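Local coordinates for heme-binding protein A / AI-2 binding protein A (Helicobacter pylori SS1, PDB 6OFQ), which binds short peptides in the periplasm and probably hands them to an ABC transporter, as a type II substrate-binding protein of family 5, at residues Phe68-Thr73 / Lys514-Thr519; Asp321-Val326 / Ala388-Ala393; Leu468-Arg473 / Glu481-Lys486. All coordinates share one frame; numbering follows the deposited sequence.

Contact 1 (Phe68-Thr73 / Lys514-Thr519); sequences FKYGTT and KGYKTT
Y70 reaches over to the backbone of K517, whose N-H points at the phenol oxygen: K517 N to Y70 OH is 3.0 Å, with an angle of 161° at the hydrogen. The same hydroxyl is a donor to V523 O, so it bridges two points of the C-terminal loop, and the two bonds hold the end of the ring in place. With chi1 at -170°, the Y70 ring swings away from its own backbone N and leans out toward 514-519. Its CE2 edge meets the carbonyl of G515 near the ring plane (CE2 to O 3.4 Å), a contact of the aromatic C-H type. Over one face of the Y516 ring lies the Y70 hydroxyl, 3.6 Å from Y516 CD1, while Y516 ends in a hydrogen bond from its own OH to N524.

The aliphatic part of K517 slants past the Y70 ring, CB to CE2 3.8 Å, and its CD rests 3.8 Å from G71 CA, where no side chain intervenes. A bend at chi4 then takes the amino group away from the turn. On the far flank T519 OG1 donates to G71 O over 2.7 Å, from a position tilted 20° out of the carbonyl plane. Its first torsion sets OG1 between the backbone N and the carbonyl carbon, facing this oxygen.

G71 occupies the third position of a type II beta turn, K69 to T72. The turn is closed by T72 N and reinforced by T72 OG1, 2.7 Å from K69 O. This type II turn lies in the connection between the antiparallel strands 66-68 and 75-85, and docks through its two central residues on the loop that follows strand 513-514.

Contact 2 (Asp321-Val326 / Ala388-Ala393); sequences DDYIKV and AVFIQA
F390 and Y323 form a T-shaped (edge-to-face) aromatic pair between two nearly antiparallel helices. The short axes run at 153° and come no nearer than 11.2 Å, a spacing filled by the F390 side chain and Y323. Y323 offers its edge: CD1 stands 3.6 Å from F390 CD1, over the phenylalanine face but displaced toward its rim. The planes are 79° apart and the centroids 5.3 Å. Beside this edge, Y323 CB also sits over the face in a CH-pi contact, 4.2 Å from the ring centroid, so the phenylalanine lies against both the base and the ring of the tyrosine. Between the two helices, I391 CD1 approaches Y323 CE1 at 4.4 Å.

Further atoms of helix 320-328 surround F390. D322 OD2 approaches CE2 at 3.3 Å, close to the ring plane, with the carboxylate turned 45° to the ring; the electropositive C-H edge would probably attract that oxygen. The outermost ring atom, CZ, lies 3.6 Å from the backbone N of Y323. V326 CG2 adds a looser apolar contact to CE2. F390 can extend this far because its CG is anti to its backbone N, and the whole ring is directed across the gap.

Further out, both helices lie on the mixed sheet. Helix 386-396 makes the beta-alpha-beta crossover between the parallel strands 373-380 and 400-407. F425 of strand 423-429 is touched by Y323 and I391, which puts one sheet residue beneath both helices. N319 OD1 accepts a hydrogen bond from the backbone N of D322, next to the tyrosine, and on the other helix Q392 NE2 donates to V402 O.

Contact 3 (Leu468-Arg473 / Glu481-Lys486); sequences LIKAKR and EALYLK
A helical hairpin brings 468-473 and 481-486 together: helices 462-473 and 477-494 follow each other through a short linker, and the segments 468-473 and 481-486 run antiparallel, at 168°, their axes 8.8 Å apart. At this spacing the A471 methyl lies against L483 and Y484. It sits over one face of the Y484 ring, CB 3.7 Å from the centroid but shifted toward the rim, with CZ the nearest ring atom at 3.4 Å. L468 comes to the same ring from another direction, at the edge and in its plane, CD2 to CE1 3.8 Å. The tyrosine is thus gripped at a face and an edge by residues one helical turn apart. On the other flank, L483 lays CD1 against the backbone of the first helix, 3.7 Å from A471 N, and crosses the K470 side chain at about a right angle (L483 CD1 to K470 CB 3.9 Å).

With CG anti to its carbonyl carbon (chi1 -71°), Y484 reaches across toward the first helix, and its hydroxyl arrives near A471. R480 NH2 donates to that oxygen, while R480 NE bonds to A471 O, so this one guanidinium group ties the tyrosine to the helix it packs on. Helix 436-443 contributes L439, which touches both L468 and Y484. A water completes the link: it accepts from Y484 OH at 2.6 Å and donates to the backbone oxygen of L468, L468 O, at 2.9 Å.

Overall arrangement
The three contacts are separate, with centres 28 to 33 Å apart, yet each can be placed against the large mixed sheet. Contact 1 joins the hairpin of the five-stranded antiparallel sheet to a loop whose Y516 and T518 touch strands 283-288 and 497-510. Contact 2 lies on strands 373-380, 400-407 and 423-429, whereas contact 3 is tied to the sheet through the chain, helix 477-494 running on into strand 497-510. Nearest atoms are about 14 Å apart between contacts 1 and 3, 18 Å between 1 and 2, and 21 Å between 2 and 3. Contacts 2 and 3 follow in series inside the long chain loop closed by contact 1.

Contact 1 (Phe68-Thr73 / Lys514-Thr519)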
loop_
_atom_site.group_PDB
_atom_site.type_symbol
_atom_site.label_atom_id
_atom_site.label_comp_id
_atom_site.label_asym_id
_atom_site.label_seq_id
_atom_site.Cartn_x
_atom_site.Cartn_y
_atom_site.Cartn_z
ATOM N N PHE A 68 4.514 6.078 -12.112
ATOM C CA PHE A 68 3.106 6.342 -12.497
ATOM C C PHE A 68 2.930 7.831 -12.663
ATOM O O PHE A 68 3.251 8.639 -11.768
ATOM C CB PHE A 68 2.175 5.719 -11.457
ATOM C CG PHE A 68 2.330 4.236 -11.466
ATOM C CD1 PHE A 68 1.718 3.484 -12.471
ATOM C CD2 PHE A 68 3.048 3.612 -10.494
ATOM C CE1 PHE A 68 1.933 2.112 -12.510
ATOM C CE2 PHE A 68 3.261 2.248 -10.539
ATOM C CZ PHE A 68 2.766 1.510 -11.582
ATOM N N LYS A 69 2.420 8.256 -13.801
ATOM C CA LYS A 69 2.239 9.683 -14.024
ATOM C C LYS A 69 1.297 10.262 -12.938
ATOM O O LYS A 69 0.260 9.690 -12.631
ATOM C CB LYS A 69 1.596 9.859 -15.404
ATOM C CG LYS A 69 1.161 11.289 -15.677
ATOM C CD LYS A 69 0.749 11.465 -17.120
ATOM C CE LYS A 69 0.168 12.845 -17.314
ATOM N NZ LYS A 69 -0.336 12.913 -18.718
ATOM N N TYR A 70 1.739 11.316 -12.252
ATOM C CA TYR A 70 1.002 11.779 -11.074
ATOM C C TYR A 70 -0.465 12.025 -11.288
ATOM O O TYR A 70 -0.856 12.625 -12.304
ATOM C CB TYR A 70 1.737 12.996 -10.469
ATOM C CG TYR A 70 1.146 13.360 -9.115
ATOM C CD1 TYR A 70 1.346 12.510 -8.036
ATOM C CD2 TYR A 70 0.269 14.416 -8.921
ATOM C CE1 TYR A 70 0.712 12.733 -6.812
ATOM C CE2 TYR A 70 -0.300 14.661 -7.675
ATOM C CZ TYR A 70 -0.141 13.802 -6.615
ATOM O OH TYR A 70 -0.762 13.999 -5.425
ATOM N N GLY A 71 -1.277 11.420 -10.427
ATOM C CA GLY A 71 -2.720 11.548 -10.527
ATOM C C GLY A 71 -3.403 10.443 -11.295
ATOM O O GLY A 71 -4.628 10.399 -11.449
ATOM N N THR A 72 -2.571 9.532 -11.793
ATOM C CA THR A 72 -3.021 8.498 -12.752
ATOM C C THR A 72 -2.482 7.122 -12.332
ATOM O O THR A 72 -1.688 6.991 -11.386
ATOM C CB THR A 72 -2.593 8.756 -14.209
ATOM O OG1 THR A 72 -1.261 8.309 -14.424
ATOM C CG2 THR A 72 -2.792 10.190 -14.590
ATOM N N THR A 73 -2.878 6.103 -13.114
ATOM C CA THR A 73 -2.310 4.755 -13.039
ATOM C C THR A 73 -1.515 4.385 -14.289
ATOM O O THR A 73 -1.244 3.210 -14.525
ATOM C CB THR A 73 -3.410 3.715 -12.767
ATOM O OG1 THR A 73 -4.248 3.623 -13.913
ATOM C CG2 THR A 73 -4.234 4.128 -11.514
ATOM N N LYS A 514 -2.495 23.500 -3.895
ATOM C CA LYS A 514 -2.923 23.079 -5.223
ATOM C C LYS A 514 -2.045 21.958 -5.724
ATOM O O LYS A 514 -0.919 21.775 -5.256
ATOM C CB LYS A 514 -2.699 24.210 -6.214
ATOM C CG LYS A 514 -3.423 25.502 -5.886
ATOM C CD LYS A 514 -4.902 25.298 -5.801
ATOM C CE LYS A 514 -5.552 26.651 -5.523
ATOM N NZ LYS A 514 -7.007 26.484 -5.756
ATOM N N GLY A 515 -2.600 21.195 -6.680
ATOM C CA GLY A 515 -1.792 20.200 -7.357
ATOM C C GLY A 515 -1.839 18.813 -6.763
ATOM O O GLY A 515 -1.351 17.868 -7.421
ATOM N N TYR A 516 -2.281 18.697 -5.526
ATOM C CA TYR A 516 -2.422 17.367 -4.951
ATOM C C TYR A 516 -3.559 16.656 -5.680
ATOM O O TYR A 516 -4.574 17.284 -5.977
ATOM C CB TYR A 516 -2.722 17.456 -3.465
ATOM C CG TYR A 516 -2.819 16.124 -2.743
ATOM C CD1 TYR A 516 -1.664 15.483 -2.305
ATOM C CD2 TYR A 516 -4.029 15.486 -2.565
ATOM C CE1 TYR A 516 -1.724 14.305 -1.595
ATOM C CE2 TYR A 516 -4.104 14.300 -1.863
ATOM C CZ TYR A 516 -2.942 13.694 -1.448
ATOM O OH TYR A 516 -2.980 12.477 -0.756
ATOM N N LYS A 517 -3.416 15.348 -5.828
ATOM C CA LYS A 517 -4.462 14.560 -6.509
ATOM C C LYS A 517 -4.761 13.337 -5.653
ATOM O O LYS A 517 -3.873 12.614 -5.236
ATOM C CB LYS A 517 -4.025 14.222 -7.932
ATOM C CG LYS A 517 -4.184 15.397 -8.887
ATOM C CD LYS A 517 -3.776 15.152 -10.313
ATOM C CE LYS A 517 -4.077 16.362 -11.181
ATOM N NZ LYS A 517 -3.912 17.711 -10.604
ATOM N N THR A 518 -6.055 13.063 -5.464
ATOM C CA THR A 518 -6.473 11.867 -4.749
ATOM C C THR A 518 -6.558 10.628 -5.712
ATOM O O THR A 518 -6.698 9.511 -5.249
ATOM C CB THR A 518 -7.868 12.001 -4.080
ATOM O OG1 THR A 518 -8.819 12.310 -5.119
ATOM C CG2 THR A 518 -7.829 13.030 -2.980
ATOM N N THR A 519 -6.525 10.892 -7.007
ATOM C CA THR A 519 -6.663 9.878 -8.061
ATOM C C THR A 519 -5.334 9.208 -8.366
ATOM O O THR A 519 -4.262 9.741 -8.122
ATOM C CB THR A 519 -7.241 10.514 -9.329
ATOM O OG1 THR A 519 -6.436 11.604 -9.783
ATOM C CG2 THR A 519 -8.701 11.000 -9.042
#

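Contact 2 (Asp321-Val326 / Ala388-Ala393)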
loop_
_atom_site.group_PDB
_atom_site.type_symbol
_atom_site.label_atom_id
_atom_site.label_comp_id
_atom_site.label_asym_id
_atom_site.label_seq_id
_atom_site.Cartn_x
_atom_site.Cartn_y
_atom_site.Cartn_z
ATOM N N ASP A 321 -24.393 -2.103 5.178
ATOM C CA ASP A 321 -25.022 -0.805 4.886
ATOM C C ASP A 321 -25.017 0.106 6.149
ATOM O O ASP A 321 -24.699 1.297 6.124
ATOM C CB ASP A 321 -26.442 -0.927 4.352
ATOM C CG ASP A 321 -26.517 -1.536 2.974
ATOM O OD1 ASP A 321 -25.606 -1.389 2.139
ATOM O OD2 ASP A 321 -27.583 -2.090 2.650
ATOM N N ASP A 322 -25.333 -0.468 7.298
ATOM C CA ASP A 322 -25.306 0.266 8.567
ATOM C C ASP A 322 -23.900 0.646 8.991
ATOM O O ASP A 322 -23.603 1.741 9.469
ATOM C CB ASP A 322 -25.986 -0.586 9.631
ATOM C CG ASP A 322 -26.319 0.196 10.868
ATOM O OD1 ASP A 322 -27.001 1.227 10.681
ATOM O OD2 ASP A 322 -26.035 -0.286 11.974
ATOM N N TYR A 323 -22.958 -0.279 8.774
ATOM C CA TYR A 323 -21.569 0.011 9.043
ATOM C C TYR A 323 -21.068 1.220 8.251
ATOM O O TYR A 323 -20.352 2.076 8.819
ATOM C CB TYR A 323 -20.737 -1.247 8.763
ATOM C CG TYR A 323 -19.257 -1.159 9.067
ATOM C CD1 TYR A 323 -18.768 -1.468 10.287
ATOM C CD2 TYR A 323 -18.328 -0.839 8.110
ATOM C CE1 TYR A 323 -17.434 -1.346 10.601
ATOM C CE2 TYR A 323 -16.985 -0.813 8.387
ATOM C CZ TYR A 323 -16.515 -1.058 9.632
ATOM O OH TYR A 323 -15.166 -0.960 9.905
ATOM N N ILE A 324 -21.367 1.281 6.976
ATOM C CA ILE A 324 -20.998 2.403 6.169
ATOM C C ILE A 324 -21.586 3.729 6.677
ATOM O O ILE A 324 -20.891 4.729 6.675
ATOM C CB ILE A 324 -21.211 2.108 4.689
ATOM C CG1 ILE A 324 -20.143 1.046 4.314
ATOM C CG2 ILE A 324 -21.241 3.361 3.809
ATOM C CD1 ILE A 324 -20.424 0.500 2.935
ATOM N N LYS A 325 -22.850 3.695 7.076
ATOM C CA LYS A 325 -23.424 4.881 7.730
ATOM C C LYS A 325 -22.732 5.314 9.010
ATOM O O LYS A 325 -22.369 6.486 9.138
ATOM C CB LYS A 325 -24.911 4.592 7.970
ATOM C CG LYS A 325 -25.702 4.562 6.689
ATOM C CD LYS A 325 -27.208 4.346 6.785
ATOM C CE LYS A 325 -27.743 4.242 5.358
ATOM N NZ LYS A 325 -29.225 4.314 5.227
ATOM N N VAL A 326 -22.492 4.383 9.937
ATOM C CA VAL A 326 -21.846 4.666 11.208
ATOM C C VAL A 326 -20.387 5.018 11.172
ATOM O O VAL A 326 -19.924 5.931 11.867
ATOM C CB VAL A 326 -21.979 3.475 12.189
ATOM C CG1 VAL A 326 -21.244 3.714 13.504
ATOM C CG2 VAL A 326 -23.456 3.322 12.450
ATOM N N ALA A 388 -14.505 -1.490 15.749
ATOM C CA ALA A 388 -14.381 -2.711 16.519
ATOM C C ALA A 388 -15.612 -2.893 17.396
ATOM O O ALA A 388 -16.055 -4.007 17.548
ATOM C CB ALA A 388 -13.096 -2.787 17.293
ATOM N N VAL A 389 -16.103 -1.809 17.979
ATOM C CA VAL A 389 -17.312 -1.905 18.813
ATOM C C VAL A 389 -18.529 -2.372 18.019
ATOM O O VAL A 389 -19.291 -3.213 18.467
ATOM C CB VAL A 389 -17.537 -0.545 19.487
ATOM C CG1 VAL A 389 -18.935 -0.428 20.100
ATOM C CG2 VAL A 389 -16.475 -0.279 20.521
ATOM N N PHE A 390 -18.643 -1.910 16.784
ATOM C CA PHE A 390 -19.694 -2.336 15.852
ATOM C C PHE A 390 -19.595 -3.823 15.583
ATOM O O PHE A 390 -20.617 -4.511 15.613
ATOM C CB PHE A 390 -19.622 -1.485 14.569
ATOM C CG PHE A 390 -20.760 -1.689 13.592
ATOM C CD1 PHE A 390 -20.868 -2.859 12.853
ATOM C CD2 PHE A 390 -21.776 -0.747 13.471
ATOM C CE1 PHE A 390 -21.928 -3.065 11.985
ATOM C CE2 PHE A 390 -22.823 -0.921 12.567
ATOM C CZ PHE A 390 -22.903 -2.091 11.834
ATOM N N ILE A 391 -18.400 -4.317 15.265
ATOM C CA ILE A 391 -18.249 -5.726 14.931
ATOM C C ILE A 391 -18.585 -6.546 16.192
ATOM O O ILE A 391 -19.238 -7.604 16.140
ATOM C CB ILE A 391 -16.859 -6.081 14.364
ATOM C CG1 ILE A 391 -16.561 -5.304 13.072
ATOM C CG2 ILE A 391 -16.693 -7.562 14.156
ATOM C CD1 ILE A 391 -17.510 -5.491 11.923
ATOM N N GLN A 392 -18.082 -6.128 17.347
ATOM C CA GLN A 392 -18.355 -6.810 18.608
ATOM C C GLN A 392 -19.861 -6.870 18.829
ATOM O O GLN A 392 -20.377 -7.917 19.222
ATOM C CB GLN A 392 -17.683 -6.020 19.744
ATOM C CG GLN A 392 -17.893 -6.599 21.135
ATOM C CD GLN A 392 -17.274 -5.650 22.144
ATOM O OE1 GLN A 392 -17.695 -4.497 22.341
ATOM N NE2 GLN A 392 -16.257 -6.175 22.788
ATOM N N ALA A 393 -20.571 -5.792 18.546
ATOM C CA ALA A 393 -22.016 -5.757 18.845
ATOM C C ALA A 393 -22.770 -6.624 17.852
ATOM O O ALA A 393 -23.689 -7.352 18.225
ATOM C CB ALA A 393 -22.597 -4.372 18.693
#

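Contact 3 (Leu468-Arg473 / Glu481-Lys486)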
loop_
_atom_site.group_PDB
_atom_site.type_symbol
_atom_site.label_atom_id
_atom_site.label_comp_id
_atom_site.label_asym_id
_atom_site.label_seq_id
_atom_site.Cartn_x
_atom_site.Cartn_y
_atom_site.Cartn_z
ATOM N N LEU A 468 -5.343 -17.260 -10.854
ATOM C CA LEU A 468 -4.491 -16.070 -10.808
ATOM C C LEU A 468 -3.171 -16.261 -11.541
ATOM O O LEU A 468 -2.708 -15.337 -12.203
ATOM C CB LEU A 468 -4.171 -15.627 -9.383
ATOM C CG LEU A 468 -5.391 -15.410 -8.457
ATOM C CD1 LEU A 468 -4.918 -14.808 -7.121
ATOM C CD2 LEU A 468 -6.430 -14.524 -9.090
ATOM N N ILE A 469 -2.611 -17.459 -11.444
ATOM C CA ILE A 469 -1.402 -17.782 -12.173
ATOM C C ILE A 469 -1.648 -17.781 -13.677
ATOM O O ILE A 469 -0.883 -17.177 -14.428
ATOM C CB ILE A 469 -0.777 -19.072 -11.643
ATOM C CG1 ILE A 469 -0.265 -18.930 -10.187
ATOM C CG2 ILE A 469 0.356 -19.511 -12.603
ATOM C CD1 ILE A 469 -0.045 -20.244 -9.499
ATOM N N LYS A 470 -2.739 -18.409 -14.124
ATOM C CA LYS A 470 -3.096 -18.297 -15.527
ATOM C C LYS A 470 -3.243 -16.887 -16.000
ATOM O O LYS A 470 -2.834 -16.525 -17.108
ATOM C CB LYS A 470 -4.388 -19.025 -15.811
ATOM C CG LYS A 470 -4.244 -20.511 -15.752
ATOM C CD LYS A 470 -5.560 -21.166 -16.169
ATOM C CE LYS A 470 -5.578 -22.655 -15.893
ATOM N NZ LYS A 470 -4.889 -23.308 -17.021
ATOM N N ALA A 471 -3.864 -16.052 -15.176
ATOM C CA ALA A 471 -4.083 -14.662 -15.543
ATOM C C ALA A 471 -2.823 -13.814 -15.589
ATOM O O ALA A 471 -2.805 -12.808 -16.293
ATOM C CB ALA A 471 -5.063 -13.971 -14.629
ATOM N N LYS A 472 -1.726 -14.288 -15.032
ATOM C CA LYS A 472 -0.452 -13.625 -15.259
ATOM C C LYS A 472 0.165 -13.961 -16.606
ATOM O O LYS A 472 0.960 -13.192 -17.183
ATOM C CB LYS A 472 0.544 -14.123 -14.224
ATOM C CG LYS A 472 0.228 -13.732 -12.808
ATOM C CD LYS A 472 1.145 -14.484 -11.874
ATOM C CE LYS A 472 1.056 -14.072 -10.405
ATOM N NZ LYS A 472 1.566 -12.683 -10.177
ATOM N N ARG A 473 -0.194 -15.130 -17.145
ATOM C CA ARG A 473 0.573 -15.712 -18.268
ATOM C C ARG A 473 0.043 -15.339 -19.623
ATOM O O ARG A 473 0.657 -15.640 -20.645
ATOM C CB ARG A 473 0.622 -17.243 -18.159
ATOM C CG ARG A 473 1.328 -17.770 -16.940
ATOM C CD ARG A 473 2.830 -17.803 -16.941
ATOM N NE ARG A 473 3.281 -18.205 -15.607
ATOM C CZ ARG A 473 3.525 -17.356 -14.597
ATOM N NH1 ARG A 473 3.516 -16.009 -14.708
ATOM N NH2 ARG A 473 3.831 -17.874 -13.423
ATOM N N GLU A 481 -9.376 -10.814 -17.795
ATOM C CA GLU A 481 -10.642 -10.484 -17.132
ATOM C C GLU A 481 -11.468 -11.754 -16.950
ATOM O O GLU A 481 -12.034 -12.000 -15.866
ATOM C CB GLU A 481 -11.433 -9.468 -17.959
ATOM C CG GLU A 481 -12.726 -8.976 -17.317
ATOM C CD GLU A 481 -13.134 -7.639 -17.963
ATOM O OE1 GLU A 481 -13.216 -7.651 -19.209
ATOM O OE2 GLU A 481 -13.128 -6.572 -17.290
ATOM N N ALA A 482 -11.555 -12.599 -17.984
ATOM C CA ALA A 482 -12.358 -13.812 -17.819
ATOM C C ALA A 482 -11.907 -14.691 -16.706
ATOM O O ALA A 482 -12.677 -15.212 -15.894
ATOM C CB ALA A 482 -12.440 -14.571 -19.152
ATOM N N LEU A 483 -10.589 -14.792 -16.548
ATOM C CA LEU A 483 -10.002 -15.578 -15.451
ATOM C C LEU A 483 -10.236 -14.905 -14.091
ATOM O O LEU A 483 -10.558 -15.580 -13.101
ATOM C CB LEU A 483 -8.507 -15.803 -15.714
ATOM C CG LEU A 483 -8.190 -16.679 -16.942
ATOM C CD1 LEU A 483 -6.768 -16.414 -17.473
ATOM C CD2 LEU A 483 -8.305 -18.127 -16.520
ATOM N N TYR A 484 -10.081 -13.586 -14.057
ATOM C CA TYR A 484 -10.296 -12.911 -12.781
ATOM C C TYR A 484 -11.765 -12.898 -12.338
ATOM O O TYR A 484 -12.049 -13.024 -11.131
ATOM C CB TYR A 484 -9.785 -11.470 -12.805
ATOM C CG TYR A 484 -8.279 -11.363 -12.822
ATOM C CD1 TYR A 484 -7.533 -12.115 -11.925
ATOM C CD2 TYR A 484 -7.638 -10.511 -13.676
ATOM C CE1 TYR A 484 -6.130 -11.999 -11.904
ATOM C CE2 TYR A 484 -6.263 -10.443 -13.689
ATOM C CZ TYR A 484 -5.490 -11.143 -12.774
ATOM O OH TYR A 484 -4.107 -11.047 -12.828
ATOM N N LEU A 485 -12.691 -12.925 -13.300
ATOM C CA LEU A 485 -14.107 -13.040 -12.959
ATOM C C LEU A 485 -14.352 -14.345 -12.217
ATOM O O LEU A 485 -15.073 -14.394 -11.201
ATOM C CB LEU A 485 -14.985 -12.868 -14.191
ATOM C CG LEU A 485 -15.065 -11.512 -14.835
ATOM C CD1 LEU A 485 -15.775 -11.491 -16.179
ATOM C CD2 LEU A 485 -15.705 -10.477 -13.952
ATOM N N LYS A 486 -13.786 -15.429 -12.749
ATOM C CA LYS A 486 -13.973 -16.734 -12.141
ATOM C C LYS A 486 -13.281 -16.759 -10.782
ATOM O O LYS A 486 -13.831 -17.322 -9.821
ATOM C CB LYS A 486 -13.440 -17.883 -13.034
ATOM C CG LYS A 486 -14.147 -18.059 -14.363
ATOM C CD LYS A 486 -13.501 -19.109 -15.262
ATOM C CE LYS A 486 -14.229 -19.031 -16.607
ATOM N NZ LYS A 486 -13.341 -19.632 -17.641
HETATM O O HOH W 1 -2.986 -12.685 -11.146
#